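Local coordinates for protein acyl-coenzyme A oxidase acox-1.1 (Caenorhabditis elegans, PDB 5K3H) that catalyses the FAD-dependent desaturation of acyl-CoAs to (2E)-enoyl-CoAs, producing hydrogen peroxide, in the first step of peroxisomal beta-oxidation, at residues P346-A349 against R350-F354; V394-Q397 against T398-I402. All coordinates share one frame; numbering follows the deposited sequence.

Contact 1: P346-A349 against R350-F354; sequences PFIA and RAYAF
Phe-347 and Arg-350, one turn apart on helix 338-367, send their side chains out side by side in the same direction. The arginine runs extended from CG to NE beside the ring, its CD 3.8 Å from CD1 of Phe-347, and its NH1 comes up at the ring edge, 3.5 Å from CE1. Ring and guanidinium planes stand 89° apart, so the two groups are not stacked. With CG of Arg-350 anti to its carbonyl carbon (chi1 -72°), the chain sets out past the preceding turn, and its CG lies 3.5 Å from O of Pro-346. The turn itself is tightly knit: N of Tyr-352 meets O of Ile-348 at 3.2 Å, and N of Ala-353 reaches O of Ala-349 at 2.8 Å. On the flank of Ile-348 and Tyr-352 the side chains meet more loosely, CG2 of the isoleucine standing 4.2 Å from CE1 of the tyrosine. That flank is nevertheless buried: Tyr-352 packs on Leu-563 and Leu-566 of helix 557-577, meets Trp-618 edge-to-face, and gives its OH to the carbonyl of Leu-614. The buried guanidinium is held by salt bridges to Glu-574 through NE and to Glu-400 through NH1. A methionine in place of Arg-350 would probably leave both carboxylates without their cationic mate and the Phe-347 edge without its polar neighbour. The guanidinium therefore probably does not stand as an uncompensated charge: two acids, from helices 557-577 and 382-408, share it, and one cation ties this helix to both.

Contact 2: V394-Q397 against T398-I402; sequences VTHQ and TGEGI
Regular i to i+4 bonds carry the backbone from Val-394 through Gly-401 along helix 382-408, with N of Glu-400 at 2.9 Å from O of His-396 and N of Gly-401 at 3.1 Å from O of Gln-397. Thr-398 adds a side-chain bond to this ladder: its OG1 donates to O of Val-394 at 2.6 Å, while its own N reaches that same Val-394 O at 2.8 Å. The two donors come from opposite faces of the carbonyl plane, the hydroxyl lying 36° out of it. Placing OG1 beside the backbone N (chi1 -64°) is what turns the hydroxyl back to the preceding turn, where it also lies 3.8 Å from CG1 of Val-394. This is the familiar bond of a helical threonine to the carbonyl four residues earlier, here satisfying a buried hydroxyl inside the helical bundle of the acyl-CoA oxidase fold. On another side of the helix, Glu-400 extends from CB, 3.6 Å from O of His-396, to a carboxylate salt-bridged to Arg-350. His-396, exposed, helps bind the ATP that the two subunits share; its NE2 is 4.3 Å from OE1 of Glu-400, and as that oxygen already pairs with Arg-350, any pull on the ring's charge is probably modest.

Contacts 1 and 2 lie on successive helices, 338-367 and 382-408, of the C-alpha1 domain, contact 1 closing before contact 2 opens; their centres are 10 Å apart. They touch directly: NH1 of Arg-350 and OE1 of Glu-400 form a salt bridge of 3.1 Å, CD1 of Phe-347 packs at 3.4 Å on CA of Gly-401, and the Phe-354 ring rests against Gln-397 and Thr-398. Charge pairing and aromatic packing thus join the two helices in the bundle. ATP is bound between the dimer partners: His-396, in contact 2, and Gln-404, beside Phe-347, contribute from opposite partners, so this helix pair probably lies next to both nucleotide sites of the dimer.

Contact 1: P346-A349 against R350-F354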
loop_
_atom_site.group_PDB
_atom_site.type_symbol
_atom_site.label_atom_id
_atom_site.label_comp_id
_atom_site.label_asym_id
_atom_site.label_seq_id
_atom_site.Cartn_x
_atom_site.Cartn_y
_atom_site.Cartn_z
ATOM N N PRO B 346 15.245 0.107 -10.168
ATOM C CA PRO B 346 15.753 -0.753 -9.100
ATOM C C PRO B 346 14.833 -1.915 -8.777
ATOM O O PRO B 346 15.301 -2.919 -8.231
ATOM C CB PRO B 346 15.910 0.212 -7.913
ATOM C CG PRO B 346 16.105 1.559 -8.525
ATOM C CD PRO B 346 15.186 1.520 -9.720
ATOM N N PHE B 347 13.543 -1.805 -9.077
ATOM C CA PHE B 347 12.583 -2.868 -8.821
ATOM C C PHE B 347 12.479 -3.842 -9.979
ATOM O O PHE B 347 12.063 -4.989 -9.777
ATOM C CB PHE B 347 11.225 -2.254 -8.507
ATOM C CG PHE B 347 11.269 -1.358 -7.304
ATOM C CD1 PHE B 347 11.359 -1.889 -6.030
ATOM C CD2 PHE B 347 11.295 0.026 -7.451
ATOM C CE1 PHE B 347 11.440 -1.060 -4.935
ATOM C CE2 PHE B 347 11.372 0.865 -6.338
ATOM C CZ PHE B 347 11.443 0.320 -5.091
ATOM N N ILE B 348 12.867 -3.425 -11.181
ATOM C CA ILE B 348 13.092 -4.418 -12.220
ATOM C C ILE B 348 14.196 -5.357 -11.774
ATOM O O ILE B 348 14.052 -6.587 -11.836
ATOM C CB ILE B 348 13.436 -3.749 -13.562
ATOM C CG1 ILE B 348 12.338 -2.743 -13.935
ATOM C CG2 ILE B 348 13.638 -4.846 -14.624
ATOM C CD1 ILE B 348 12.587 -1.927 -15.227
ATOM N N ALA B 349 15.275 -4.785 -11.225
ATOM C CA ALA B 349 16.388 -5.581 -10.717
ATOM C C ALA B 349 15.919 -6.558 -9.658
ATOM O O ALA B 349 16.259 -7.740 -9.716
ATOM C CB ALA B 349 17.480 -4.662 -10.146
ATOM N N ARG B 350 15.118 -6.088 -8.694
ATOM C CA ARG B 350 14.605 -6.966 -7.637
ATOM C C ARG B 350 13.753 -8.098 -8.203
ATOM O O ARG B 350 13.731 -9.191 -7.628
ATOM C CB ARG B 350 13.776 -6.183 -6.610
ATOM C CG ARG B 350 14.546 -5.291 -5.703
ATOM C CD ARG B 350 13.665 -4.561 -4.665
ATOM N NE ARG B 350 14.541 -3.847 -3.744
ATOM C CZ ARG B 350 14.169 -3.116 -2.692
ATOM N NH1 ARG B 350 12.885 -2.957 -2.371
ATOM N NH2 ARG B 350 15.117 -2.527 -1.961
ATOM N N ALA B 351 12.961 -7.843 -9.255
ATOM C CA ALA B 351 12.112 -8.919 -9.790
ATOM C C ALA B 351 12.957 -10.065 -10.346
ATOM O O ALA B 351 12.721 -11.233 -10.018
ATOM C CB ALA B 351 11.155 -8.390 -10.864
ATOM N N TYR B 352 13.980 -9.741 -11.146
ATOM C CA TYR B 352 14.945 -10.742 -11.597
ATOM C C TYR B 352 15.685 -11.348 -10.413
ATOM O O TYR B 352 15.903 -12.566 -10.361
ATOM C CB TYR B 352 15.946 -10.120 -12.580
ATOM C CG TYR B 352 15.452 -10.035 -14.020
ATOM C CD1 TYR B 352 14.660 -8.964 -14.441
ATOM C CD2 TYR B 352 15.788 -11.009 -14.959
ATOM C CE1 TYR B 352 14.206 -8.877 -15.749
ATOM C CE2 TYR B 352 15.353 -10.920 -16.249
ATOM C CZ TYR B 352 14.553 -9.855 -16.653
ATOM O OH TYR B 352 14.096 -9.759 -17.958
ATOM N N ALA B 353 16.075 -10.519 -9.444
ATOM C CA ALA B 353 16.791 -11.045 -8.285
ATOM C C ALA B 353 15.949 -12.061 -7.530
ATOM O O ALA B 353 16.467 -13.087 -7.083
ATOM C CB ALA B 353 17.212 -9.906 -7.351
ATOM N N PHE B 354 14.650 -11.800 -7.378
ATOM C CA PHE B 354 13.792 -12.748 -6.672
ATOM C C PHE B 354 13.613 -14.028 -7.475
ATOM O O PHE B 354 13.642 -15.122 -6.915
ATOM C CB PHE B 354 12.426 -12.124 -6.390
ATOM C CG PHE B 354 12.468 -10.915 -5.500
ATOM C CD1 PHE B 354 13.568 -10.653 -4.689
ATOM C CD2 PHE B 354 11.421 -10.003 -5.512
ATOM C CE1 PHE B 354 13.599 -9.512 -3.885
ATOM C CE2 PHE B 354 11.454 -8.878 -4.711
ATOM C CZ PHE B 354 12.537 -8.637 -3.891
#

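Contact 2: V394-Q397 against T398-I402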
loop_
_atom_site.group_PDB
_atom_site.type_symbol
_atom_site.label_atom_id
_atom_site.label_comp_id
_atom_site.label_asym_id
_atom_site.label_seq_id
_atom_site.Cartn_x
_atom_site.Cartn_y
_atom_site.Cartn_z
ATOM N N VAL B 394 10.997 -10.837 0.712
ATOM C CA VAL B 394 10.523 -10.750 -0.663
ATOM C C VAL B 394 9.109 -10.168 -0.707
ATOM O O VAL B 394 8.780 -9.353 -1.579
ATOM C CB VAL B 394 10.588 -12.133 -1.335
ATOM C CG1 VAL B 394 9.852 -12.119 -2.670
ATOM C CG2 VAL B 394 12.050 -12.619 -1.482
ATOM N N THR B 395 8.248 -10.566 0.227
ATOM C CA THR B 395 6.888 -10.040 0.216
ATOM C C THR B 395 6.858 -8.551 0.516
ATOM O O THR B 395 6.094 -7.802 -0.102
ATOM C CB THR B 395 6.029 -10.809 1.208
ATOM O OG1 THR B 395 6.005 -12.189 0.808
ATOM C CG2 THR B 395 4.603 -10.230 1.256
ATOM N N HIS B 396 7.669 -8.111 1.472
ATOM C CA HIS B 396 7.727 -6.693 1.814
ATOM C C HIS B 396 8.325 -5.885 0.681
ATOM O O HIS B 396 7.758 -4.869 0.280
ATOM C CB HIS B 396 8.529 -6.491 3.098
ATOM C CG HIS B 396 8.855 -5.056 3.383
ATOM N ND1 HIS B 396 7.960 -4.194 3.982
ATOM C CD2 HIS B 396 9.973 -4.330 3.138
ATOM C CE1 HIS B 396 8.509 -2.998 4.086
ATOM N NE2 HIS B 396 9.729 -3.053 3.579
ATOM N N GLN B 397 9.459 -6.338 0.129
ATOM C CA GLN B 397 10.104 -5.623 -0.972
ATOM C C GLN B 397 9.292 -5.671 -2.256
ATOM O O GLN B 397 9.346 -4.718 -3.054
ATOM C CB GLN B 397 11.490 -6.192 -1.231
ATOM C CG GLN B 397 12.448 -5.848 -0.138
ATOM C CD GLN B 397 13.863 -6.130 -0.506
ATOM O OE1 GLN B 397 14.154 -6.639 -1.582
ATOM N NE2 GLN B 397 14.760 -5.867 0.423
ATOM N N THR B 398 8.546 -6.757 -2.484
ATOM C CA THR B 398 7.624 -6.786 -3.618
ATOM C C THR B 398 6.540 -5.731 -3.449
ATOM O O THR B 398 6.264 -4.967 -4.377
ATOM C CB THR B 398 6.983 -8.168 -3.768
ATOM O OG1 THR B 398 7.990 -9.133 -4.074
ATOM C CG2 THR B 398 5.994 -8.159 -4.892
ATOM N N GLY B 399 5.939 -5.656 -2.251
ATOM C CA GLY B 399 4.916 -4.646 -1.972
ATOM C C GLY B 399 5.418 -3.217 -2.101
ATOM O O GLY B 399 4.728 -2.352 -2.653
ATOM N N GLU B 400 6.623 -2.946 -1.590
ATOM C CA GLU B 400 7.253 -1.637 -1.782
ATOM C C GLU B 400 7.366 -1.280 -3.265
ATOM O O GLU B 400 6.998 -0.174 -3.680
ATOM C CB GLU B 400 8.628 -1.646 -1.115
ATOM C CG GLU B 400 9.516 -0.437 -1.407
ATOM C CD GLU B 400 10.984 -0.600 -0.916
ATOM O OE1 GLU B 400 11.290 -1.545 -0.109
ATOM O OE2 GLU B 400 11.836 0.235 -1.354
ATOM N N GLY B 401 7.830 -2.220 -4.095
ATOM C CA GLY B 401 8.014 -1.913 -5.508
ATOM C C GLY B 401 6.716 -1.742 -6.275
ATOM O O GLY B 401 6.582 -0.818 -7.077
ATOM N N ILE B 402 5.723 -2.584 -5.994
ATOM C CA ILE B 402 4.427 -2.452 -6.653
ATOM C C ILE B 402 3.810 -1.097 -6.326
ATOM O O ILE B 402 3.181 -0.460 -7.180
ATOM C CB ILE B 402 3.489 -3.602 -6.233
ATOM C CG1 ILE B 402 4.017 -4.958 -6.690
ATOM C CG2 ILE B 402 2.101 -3.391 -6.830
ATOM C CD1 ILE B 402 3.291 -6.083 -6.083
#